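Local atomic coordinates of acetyltransferase, GNAT family (Listeria monocytogenes str. 4b, PDB entry 2OH1), a protein that probably transfers an acyl group, most likely acetyl from acetyl-coenzyme A, to an acceptor that has not been identified, as other GNAT-family enzymes do. Residues A[33-38]-A[51-56]; A[44-49]-A[167-172]; A[89-94]-A[103-108]. One frame throughout, in Å; residues are numbered along the deposited sequence.

Contact 1: residues A[33-38]-A[51-56]; sequences DTARWL and HGFDVH
Phe53 reaches from the loop 51-56 onto helix 24-40, and its ring carries the whole contact: Thr34, Ala35 and Leu38 of that helix close around the far half of the ring. The tight part lies at CZ. Thr34 brings its methyl, with CG2 to Phe53 CZ at 3.6 Å, and the same CG2 lies close to CE2 as well. One turn further on, Leu38 CD1 meets the rim of the ring near its plane, 3.7 Å from Phe53 CZ. The threonine presents carbon rather than oxygen because CG2 stands anti to the backbone N (OG1 torsion -55°), while OG1 turns back along its own helix to hydrogen-bond the carbonyl of Leu30.

The looser side is at CE1, where Ala35 offers only its CA and a methyl, CB, 4.3 Å from Phe53 CE1. Ala35 is also the solvent-exposed member of the group, so this flank belongs to the protein surface. Gly52, with positive phi, ends helix 46-51, and Phe53 follows it, its side chain directed at helix 24-40. Elsewhere round the phenyl ring, Met31 and Met110 add further packing, and Arg108 of strand 103-111 makes a cation-pi contact with it; Val55 of the same loop also rests on Met31.

No hydrogen bond joins the two segments. Between them the attachment is aliphatic carbon against one aromatic ring, and it probably rests on shape and a partial exclusion of water rather than on directed bonds.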
loop_
_atom_site.group_PDB
_atom_site.type_symbol
_atom_site.label_atom_id
_atom_site.label_comp_id
_atom_site.label_asym_id
_atom_site.label_seq_id
_atom_site.Cartn_x
_atom_site.Cartn_y
_atom_site.Cartn_z
ATOM N N ASP A 33 6.051 11.176 10.202
ATOM C CA ASP A 33 6.323 10.373 11.383
ATOM C C ASP A 33 6.809 8.966 10.976
ATOM O O ASP A 33 7.760 8.425 11.598
ATOM C CB ASP A 33 5.115 10.314 12.365
ATOM C CG ASP A 33 4.790 11.689 12.996
ATOM O OD1 ASP A 33 5.626 12.622 13.013
ATOM O OD2 ASP A 33 3.657 11.863 13.461
ATOM N N THR A 34 6.234 8.400 9.903
ATOM C CA THR A 34 6.629 7.115 9.415
ATOM C C THR A 34 8.090 7.170 8.855
ATOM O O THR A 34 8.905 6.242 9.089
ATOM C CB THR A 34 5.699 6.577 8.344
ATOM O OG1 THR A 34 4.366 6.570 8.853
ATOM C CG2 THR A 34 6.060 5.143 8.018
ATOM N N ALA A 35 8.444 8.245 8.131
ATOM C CA ALA A 35 9.797 8.391 7.604
ATOM C C ALA A 35 10.823 8.491 8.748
ATOM O O ALA A 35 11.913 7.847 8.709
ATOM C CB ALA A 35 9.904 9.607 6.722
ATOM N N ARG A 36 10.530 9.337 9.736
ATOM C CA ARG A 36 11.382 9.500 10.912
ATOM C C ARG A 36 11.566 8.157 11.605
ATOM O O ARG A 36 12.698 7.780 12.034
ATOM C CB ARG A 36 10.790 10.537 11.860
ATOM C CG ARG A 36 10.944 11.969 11.408
ATOM C CD ARG A 36 10.315 12.887 12.404
ATOM N NE ARG A 36 10.341 14.276 11.946
ATOM C CZ ARG A 36 9.554 15.252 12.403
ATOM N NH1 ARG A 36 8.654 15.016 13.358
ATOM N NH2 ARG A 36 9.662 16.473 11.891
ATOM N N TRP A 37 10.482 7.420 11.723
ATOM C CA TRP A 37 10.518 6.143 12.435
ATOM C C TRP A 37 11.373 5.121 11.689
ATOM O O TRP A 37 12.166 4.386 12.296
ATOM C CB TRP A 37 9.121 5.614 12.662
ATOM C CG TRP A 37 9.063 4.421 13.538
ATOM C CD1 TRP A 37 8.866 4.376 14.908
ATOM C CD2 TRP A 37 9.137 3.060 13.102
ATOM N NE1 TRP A 37 8.832 3.064 15.332
ATOM C CE2 TRP A 37 9.003 2.245 14.252
ATOM C CE3 TRP A 37 9.324 2.462 11.865
ATOM C CZ2 TRP A 37 9.054 0.887 14.180
ATOM C CZ3 TRP A 37 9.382 1.094 11.804
ATOM C CH2 TRP A 37 9.223 0.326 12.954
ATOM N N LEU A 38 11.222 5.057 10.362
ATOM C CA LEU A 38 12.064 4.165 9.528
ATOM C C LEU A 38 13.544 4.467 9.679
ATOM O O LEU A 38 14.364 3.535 9.791
ATOM C CB LEU A 38 11.677 4.197 8.028
ATOM C CG LEU A 38 10.380 3.502 7.679
ATOM C CD1 LEU A 38 9.939 3.893 6.245
ATOM C CD2 LEU A 38 10.522 2.006 7.805
ATOM N N HIS A 51 11.877 5.532 -3.073
ATOM C CA HIS A 51 10.433 5.772 -3.226
ATOM C C HIS A 51 9.954 6.941 -2.401
ATOM O O HIS A 51 9.039 7.664 -2.840
ATOM C CB HIS A 51 9.642 4.525 -2.879
ATOM C CG HIS A 51 9.744 3.481 -3.919
ATOM N ND1 HIS A 51 9.483 3.724 -5.254
ATOM C CD2 HIS A 51 10.139 2.195 -3.833
ATOM C CE1 HIS A 51 9.738 2.625 -5.940
ATOM N NE2 HIS A 51 10.099 1.677 -5.095
ATOM N N GLY A 52 10.487 7.129 -1.196
ATOM C CA GLY A 52 9.976 8.110 -0.272
ATOM C C GLY A 52 8.488 7.900 0.093
ATOM O O GLY A 52 7.905 6.804 -0.070
ATOM N N PHE A 53 7.886 8.997 0.530
ATOM C CA PHE A 53 6.481 9.092 0.844
ATOM C C PHE A 53 5.903 10.244 0.111
ATOM O O PHE A 53 6.509 11.303 0.060
ATOM C CB PHE A 53 6.287 9.345 2.330
ATOM C CG PHE A 53 6.596 8.132 3.175
ATOM C CD1 PHE A 53 7.924 7.779 3.370
ATOM C CD2 PHE A 53 5.619 7.352 3.761
ATOM C CE1 PHE A 53 8.261 6.664 4.083
ATOM C CE2 PHE A 53 5.950 6.208 4.461
ATOM C CZ PHE A 53 7.283 5.876 4.664
ATOM N N ASP A 54 4.733 10.077 -0.495
ATOM C CA ASP A 54 4.213 11.080 -1.444
ATOM C C ASP A 54 3.606 12.335 -0.868
ATOM O O ASP A 54 2.450 12.658 -1.047
ATOM C CB ASP A 54 3.268 10.417 -2.447
ATOM C CG ASP A 54 3.094 11.206 -3.732
ATOM O OD1 ASP A 54 3.781 12.243 -3.922
ATOM O OD2 ASP A 54 2.251 10.758 -4.555
ATOM N N VAL A 55 4.460 13.109 -0.216
ATOM C CA VAL A 55 4.086 14.424 0.298
ATOM C C VAL A 55 3.894 15.466 -0.798
ATOM O O VAL A 55 3.083 16.403 -0.667
ATOM C CB VAL A 55 5.087 14.942 1.363
ATOM C CG1 VAL A 55 5.003 14.028 2.652
ATOM C CG2 VAL A 55 6.527 15.144 0.804
ATOM N N HIS A 56 4.586 15.340 -1.897
ATOM C CA HIS A 56 4.597 16.395 -2.917
ATOM C C HIS A 56 3.328 16.391 -3.784
ATOM O O HIS A 56 3.001 17.414 -4.352
ATOM C CB HIS A 56 5.833 16.286 -3.772
ATOM C CG HIS A 56 7.074 16.548 -2.993
ATOM N ND1 HIS A 56 7.412 17.821 -2.575
ATOM C CD2 HIS A 56 7.991 15.708 -2.457
ATOM C CE1 HIS A 56 8.539 17.754 -1.889
ATOM N NE2 HIS A 56 8.912 16.486 -1.797
#

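Contact 2: residues A[44-49]-A[167-172]; sequences TQWSDI and NGFYLY
Trp46 and Ser47, at the start of helix 46-51, pack on Phe169 where strand 169-175 enters the mixed sheet of the GNAT fold, tying a short surface helix to a strand near one side of that sheet. Before them, Gln45 holds the N-cap position, and its NE2 makes a weak hydrogen bond to Asp48 OD2, within the helix's own first turn. Trp46 follows. Its chi1 of 80° sets CG between the backbone N and the carbonyl carbon, and from there the six-membered ring swings over to the 167-172 segment. An offset edge-to-face pair results: the edge of Phe169 is directed at the indole face, centroids 5.4 Å apart and planes at 63°, with Trp46 CH2 3.6 Å from Phe169 CE1. The indole's rim, meanwhile, runs up against backbone, Trp46 CZ2 lying 3.4 Å from the carbonyl O of Asn167 near the ring plane. The polar edge of the indole is settled by one water in its plane, which accepts from Trp46 NE1 at 3.0 Å and donates to Gly168 O at 2.8 Å. Ser47 comes next, on a phenyl ring that Trp90 and His51 also meet, making it the hub of an aromatic cluster. The ring is thus held by two successive helix residues, the second through its CB, with Ser47 CB 3.6 Å from Phe169 CE2.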
loop_
_atom_site.group_PDB
_atom_site.type_symbol
_atom_site.label_atom_id
_atom_site.label_comp_id
_atom_site.label_asym_id
_atom_site.label_seq_id
_atom_site.Cartn_x
_atom_site.Cartn_y
_atom_site.Cartn_z
ATOM N N THR A 44 17.102 0.866 7.349
ATOM C CA THR A 44 17.150 1.800 6.190
ATOM C C THR A 44 17.457 1.012 4.944
ATOM O O THR A 44 18.539 0.508 4.756
ATOM C CB THR A 44 18.144 2.999 6.369
ATOM O OG1 THR A 44 17.421 4.130 6.870
ATOM C CG2 THR A 44 18.836 3.420 5.031
ATOM N N GLN A 45 16.455 0.930 4.102
ATOM C CA GLN A 45 16.524 0.209 2.864
ATOM C C GLN A 45 16.676 1.221 1.727
ATOM O O GLN A 45 16.016 2.261 1.743
ATOM C CB GLN A 45 15.223 -0.510 2.686
ATOM C CG GLN A 45 14.912 -1.343 3.913
ATOM C CD GLN A 45 13.788 -2.271 3.639
ATOM O OE1 GLN A 45 14.007 -3.454 3.437
ATOM N NE2 GLN A 45 12.570 -1.730 3.573
ATOM N N TRP A 46 17.497 0.908 0.740
ATOM C CA TRP A 46 17.697 1.849 -0.372
ATOM C C TRP A 46 16.387 2.101 -1.130
ATOM O O TRP A 46 16.182 3.176 -1.697
ATOM C CB TRP A 46 18.837 1.467 -1.313
ATOM C CG TRP A 46 18.496 0.424 -2.317
ATOM C CD1 TRP A 46 18.604 -0.933 -2.175
ATOM C CD2 TRP A 46 17.960 0.643 -3.624
ATOM N NE1 TRP A 46 18.146 -1.554 -3.313
ATOM C CE2 TRP A 46 17.767 -0.600 -4.223
ATOM C CE3 TRP A 46 17.648 1.801 -4.360
ATOM C CZ2 TRP A 46 17.278 -0.738 -5.527
ATOM C CZ3 TRP A 46 17.163 1.651 -5.628
ATOM C CH2 TRP A 46 16.994 0.425 -6.207
ATOM N N SER A 47 15.486 1.131 -1.128
ATOM C CA SER A 47 14.195 1.308 -1.731
ATOM C C SER A 47 13.353 2.420 -1.087
ATOM O O SER A 47 12.533 3.056 -1.779
ATOM C CB SER A 47 13.386 -0.021 -1.678
ATOM O OG SER A 47 13.300 -0.486 -0.313
ATOM N N ASP A 48 13.499 2.648 0.223
ATOM C CA ASP A 48 12.756 3.724 0.889
ATOM C C ASP A 48 13.352 5.061 0.517
ATOM O O ASP A 48 12.676 6.043 0.377
ATOM C CB ASP A 48 12.764 3.530 2.408
ATOM C CG ASP A 48 11.770 2.422 2.836
ATOM O OD1 ASP A 48 10.660 2.340 2.253
ATOM O OD2 ASP A 48 12.102 1.636 3.737
ATOM N N ILE A 49 14.652 5.082 0.387
ATOM C CA ILE A 49 15.403 6.267 -0.082
ATOM C C ILE A 49 14.950 6.561 -1.529
ATOM O O ILE A 49 14.852 7.732 -1.886
ATOM C CB ILE A 49 16.936 6.040 -0.057
ATOM C CG1 ILE A 49 17.415 5.725 1.370
ATOM C CG2 ILE A 49 17.734 7.229 -0.664
ATOM C CD1 ILE A 49 18.892 5.273 1.416
ATOM N N ASN A 167 15.819 -4.397 -11.264
ATOM C CA ASN A 167 16.361 -3.220 -10.565
ATOM C C ASN A 167 16.490 -3.398 -9.062
ATOM O O ASN A 167 16.398 -2.415 -8.300
ATOM C CB ASN A 167 15.567 -1.967 -10.925
ATOM C CG ASN A 167 15.873 -1.462 -12.347
ATOM O OD1 ASN A 167 16.911 -1.781 -12.889
ATOM N ND2 ASN A 167 14.995 -0.685 -12.913
ATOM N N GLY A 168 16.696 -4.652 -8.640
ATOM C CA GLY A 168 16.838 -4.963 -7.233
ATOM C C GLY A 168 15.559 -5.198 -6.498
ATOM O O GLY A 168 15.568 -5.232 -5.247
ATOM N N PHE A 169 14.430 -5.281 -7.236
ATOM C CA PHE A 169 13.112 -5.533 -6.659
ATOM C C PHE A 169 12.547 -6.867 -7.110
ATOM O O PHE A 169 12.749 -7.258 -8.235
ATOM C CB PHE A 169 12.100 -4.416 -7.021
ATOM C CG PHE A 169 12.411 -3.070 -6.402
ATOM C CD1 PHE A 169 13.388 -2.265 -6.972
ATOM C CD2 PHE A 169 11.799 -2.657 -5.271
ATOM C CE1 PHE A 169 13.707 -1.070 -6.429
ATOM C CE2 PHE A 169 12.110 -1.440 -4.708
ATOM C CZ PHE A 169 13.071 -0.645 -5.302
ATOM N N TYR A 170 11.781 -7.524 -6.250
ATOM C CA TYR A 170 10.920 -8.635 -6.681
ATOM C C TYR A 170 9.510 -8.065 -6.967
ATOM O O TYR A 170 9.023 -7.170 -6.287
ATOM C CB TYR A 170 10.842 -9.704 -5.612
ATOM C CG TYR A 170 12.131 -10.414 -5.333
ATOM C CD1 TYR A 170 12.947 -10.869 -6.365
ATOM C CD2 TYR A 170 12.488 -10.713 -4.040
ATOM C CE1 TYR A 170 14.104 -11.582 -6.088
ATOM C CE2 TYR A 170 13.611 -11.408 -3.740
ATOM C CZ TYR A 170 14.443 -11.856 -4.757
ATOM O OH TYR A 170 15.589 -12.568 -4.445
ATOM N N LEU A 171 8.874 -8.610 -7.986
ATOM C CA LEU A 171 7.562 -8.180 -8.420
ATOM C C LEU A 171 6.528 -9.245 -8.042
ATOM O O LEU A 171 6.730 -10.425 -8.308
ATOM C CB LEU A 171 7.555 -7.987 -9.945
ATOM C CG LEU A 171 8.196 -6.720 -10.524
ATOM C CD1 LEU A 171 9.698 -6.559 -10.195
ATOM C CD2 LEU A 171 7.955 -6.715 -12.010
ATOM N N TYR A 172 5.390 -8.790 -7.501
ATOM C CA TYR A 172 4.318 -9.667 -7.018
ATOM C C TYR A 172 3.005 -9.195 -7.582
ATOM O O TYR A 172 2.725 -8.011 -7.670
ATOM C CB TYR A 172 4.223 -9.628 -5.504
ATOM C CG TYR A 172 5.439 -10.223 -4.810
ATOM C CD1 TYR A 172 5.507 -11.567 -4.530
ATOM C CD2 TYR A 172 6.490 -9.411 -4.372
ATOM C CE1 TYR A 172 6.620 -12.118 -3.908
ATOM C CE2 TYR A 172 7.592 -9.956 -3.764
ATOM C CZ TYR A 172 7.652 -11.301 -3.524
ATOM O OH TYR A 172 8.731 -11.839 -2.864
HETATM O O HOH W 1 17.923 -4.426 -3.961
#

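Contact 3: residues A[89-94]-A[103-108]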
loop_
_atom_site.group_PDB
_atom_site.type_symbol
_atom_site.label_atom_id
_atom_site.label_comp_id
_atom_site.label_asym_id
_atom_site.label_seq_id
_atom_site.Cartn_x
_atom_site.Cartn_y
_atom_site.Cartn_z
ATOM N N ASP A 89 5.158 6.038 -13.527
ATOM C CA ASP A 89 6.240 5.863 -14.519
ATOM C C ASP A 89 7.223 4.731 -14.094
ATOM O O ASP A 89 7.814 4.034 -14.938
ATOM C CB ASP A 89 6.996 7.201 -14.719
ATOM C CG ASP A 89 6.077 8.342 -15.194
ATOM O OD1 ASP A 89 5.128 8.046 -15.978
ATOM O OD2 ASP A 89 6.323 9.527 -14.793
ATOM N N TRP A 90 7.403 4.570 -12.781
ATOM C CA TRP A 90 8.260 3.542 -12.221
ATOM C C TRP A 90 7.586 2.173 -12.423
ATOM O O TRP A 90 8.222 1.217 -12.863
ATOM C CB TRP A 90 8.438 3.787 -10.733
ATOM C CG TRP A 90 9.039 2.641 -9.988
ATOM C CD1 TRP A 90 8.372 1.672 -9.313
ATOM C CD2 TRP A 90 10.429 2.295 -9.915
ATOM N NE1 TRP A 90 9.243 0.753 -8.819
ATOM C CE2 TRP A 90 10.514 1.121 -9.151
ATOM C CE3 TRP A 90 11.588 2.871 -10.392
ATOM C CZ2 TRP A 90 11.717 0.546 -8.810
ATOM C CZ3 TRP A 90 12.809 2.242 -10.093
ATOM C CH2 TRP A 90 12.848 1.138 -9.300
ATOM N N ASP A 91 6.285 2.091 -12.087
ATOM C CA ASP A 91 5.535 0.815 -12.247
ATOM C C ASP A 91 5.640 0.373 -13.682
ATOM O O ASP A 91 5.898 -0.780 -14.029
ATOM C CB ASP A 91 4.050 0.955 -11.867
ATOM C CG ASP A 91 3.842 1.339 -10.448
ATOM O OD1 ASP A 91 4.554 0.766 -9.579
ATOM O OD2 ASP A 91 2.927 2.164 -10.111
ATOM N N THR A 92 5.474 1.329 -14.612
ATOM C CA THR A 92 5.497 0.964 -16.017
ATOM C C THR A 92 6.862 0.460 -16.441
ATOM O O THR A 92 6.928 -0.510 -17.169
ATOM C CB THR A 92 5.121 2.179 -16.879
ATOM O OG1 THR A 92 3.724 2.460 -16.709
ATOM C CG2 THR A 92 5.485 1.959 -18.362
ATOM N N ASP A 93 7.938 1.104 -15.991
ATOM C CA ASP A 93 9.292 0.641 -16.309
ATOM C C ASP A 93 9.582 -0.741 -15.711
ATOM O O ASP A 93 10.046 -1.665 -16.387
ATOM C CB ASP A 93 10.352 1.673 -15.778
ATOM C CG ASP A 93 11.726 1.326 -16.161
ATOM O OD1 ASP A 93 12.008 1.558 -17.341
ATOM O OD2 ASP A 93 12.505 0.814 -15.332
ATOM N N LEU A 94 9.198 -0.925 -14.449
ATOM C CA LEU A 94 9.488 -2.132 -13.735
ATOM C C LEU A 94 8.776 -3.363 -14.328
ATOM O O LEU A 94 9.356 -4.426 -14.428
ATOM C CB LEU A 94 9.140 -1.939 -12.258
ATOM C CG LEU A 94 9.900 -2.804 -11.323
ATOM C CD1 LEU A 94 11.376 -2.418 -11.284
ATOM C CD2 LEU A 94 9.210 -2.821 -9.961
ATOM N N ALA A 103 -4.244 -2.682 -13.805
ATOM C CA ALA A 103 -3.853 -3.142 -12.492
ATOM C C ALA A 103 -3.795 -1.939 -11.579
ATOM O O ALA A 103 -3.612 -0.837 -12.041
ATOM C CB ALA A 103 -2.487 -3.826 -12.527
ATOM N N TYR A 104 -3.972 -2.190 -10.290
ATOM C CA TYR A 104 -3.662 -1.258 -9.239
ATOM C C TYR A 104 -2.320 -1.625 -8.635
ATOM O O TYR A 104 -1.962 -2.822 -8.536
ATOM C CB TYR A 104 -4.682 -1.355 -8.138
ATOM C CG TYR A 104 -6.098 -0.897 -8.497
ATOM C CD1 TYR A 104 -6.391 -0.214 -9.693
ATOM C CD2 TYR A 104 -7.150 -1.123 -7.590
ATOM C CE1 TYR A 104 -7.685 0.269 -9.950
ATOM C CE2 TYR A 104 -8.428 -0.689 -7.877
ATOM C CZ TYR A 104 -8.671 -0.008 -9.028
ATOM O OH TYR A 104 -9.956 0.409 -9.314
ATOM N N TYR A 105 -1.551 -0.602 -8.266
ATOM C CA TYR A 105 -0.220 -0.761 -7.744
ATOM C C TYR A 105 -0.219 -0.225 -6.311
ATOM O O TYR A 105 -0.592 0.900 -6.059
ATOM C CB TYR A 105 0.826 -0.018 -8.600
ATOM C CG TYR A 105 0.924 -0.628 -9.974
ATOM C CD1 TYR A 105 -0.016 -0.327 -10.933
ATOM C CD2 TYR A 105 1.871 -1.596 -10.277
ATOM C CE1 TYR A 105 -0.002 -0.959 -12.205
ATOM C CE2 TYR A 105 1.923 -2.203 -11.532
ATOM C CZ TYR A 105 1.002 -1.901 -12.490
ATOM O OH TYR A 105 1.039 -2.526 -13.729
ATOM N N LEU A 106 0.127 -1.074 -5.352
ATOM C CA LEU A 106 0.141 -0.647 -3.971
ATOM C C LEU A 106 1.500 -0.067 -3.644
ATOM O O LEU A 106 2.461 -0.854 -3.488
ATOM C CB LEU A 106 -0.167 -1.843 -3.029
ATOM C CG LEU A 106 -1.454 -2.618 -3.288
ATOM C CD1 LEU A 106 -1.759 -3.626 -2.147
ATOM C CD2 LEU A 106 -2.624 -1.694 -3.521
ATOM N N HIS A 107 1.567 1.262 -3.431
ATOM C CA HIS A 107 2.792 1.975 -3.157
ATOM C C HIS A 107 3.222 2.055 -1.722
ATOM O O HIS A 107 4.429 1.963 -1.444
ATOM C CB HIS A 107 2.720 3.345 -3.719
ATOM C CG HIS A 107 2.883 3.370 -5.209
ATOM N ND1 HIS A 107 3.496 4.412 -5.859
ATOM C CD2 HIS A 107 2.533 2.477 -6.173
ATOM C CE1 HIS A 107 3.541 4.145 -7.148
ATOM N NE2 HIS A 107 2.971 2.986 -7.378
ATOM N N ARG A 108 2.317 2.329 -0.801
ATOM C CA ARG A 108 2.686 2.430 0.605
ATOM C C ARG A 108 1.550 1.961 1.501
ATOM O O ARG A 108 0.383 2.343 1.330
ATOM C CB ARG A 108 3.030 3.862 0.946
ATOM C CG ARG A 108 3.750 4.139 2.180
ATOM C CD ARG A 108 5.078 3.417 2.289
ATOM N NE ARG A 108 6.209 4.025 1.585
ATOM C CZ ARG A 108 7.472 3.645 1.825
ATOM N NH1 ARG A 108 7.674 2.700 2.723
ATOM N NH2 ARG A 108 8.536 4.194 1.206
#
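Asp91 points from helix 89-95 at Tyr105 and His107, alternate residues of strand 103-111, in a helix-on-strand contact. That strand lies inside the mixed sheet of the GNAT fold, between strands 77-84 and 139-145.

One hydrogen bond crosses the interface. His107 NE2 donates to Asp91 OD2 over 2.9 Å, at an N-H...O angle of 164°, with the oxygen lying in the imidazole plane. It is received on the syn lone pair of OD2, the side of the other carboxylate oxygen, and the carboxylate and imidazole planes are steeply inclined to each other. The same OD2 also accepts from the backbone N of Ser88, just ahead of the helix, so two donors grip this one oxygen, which probably restricts the carboxylate's rotation. His107 shares a classic beta bulge with Arg108, both facing Ile82 on the neighbouring strand.

The second kind of interaction is stacking on Tyr105. Its ring lies almost parallel to the carboxylate, 15° between planes, with Asp91 CG 3.5 Å from Tyr105 CD2. Asp91 CB adds a CH-pi contact over the face, 3.9 Å from the ring centroid. Farther out, the phenol OH is hydrogen-bonded to Arg141, and Trp95 meets the ring edge-to-face.

The stacked approach extends to the base of the tyrosine side chain. With CG of Asp91 anti to its carbonyl carbon (chi1 -62°), the carboxylate reaches the strand between the Tyr105 ring and the imidazole edge of His107, and Asp91 OD2 comes to rest 3.4 Å from Tyr105 CB.

Contacts 1 and 2 interlock along the chain: the start of helix 46-51 belongs to contact 2, and its end, with the loop that follows, to contact 1. Contact 3 falls within the long chain excursion closed by contact 2, and their centres are about 12 Å apart; those of contacts 1 and 3 are about 18 Å apart. Arg108 ties all three, its NH2 lying 3.0 Å from Asp48 OD1 in a salt bridge and 3.0 Å from Gly52 O in a probable hydrogen bond. Trp90 CZ2 packs 3.5 Å from Phe169 CE1. An unidentified molecule, probably from the crystallisation liquor, lies about 3 Å from the Thr34 side chain and may mark a pocket beside contact 1.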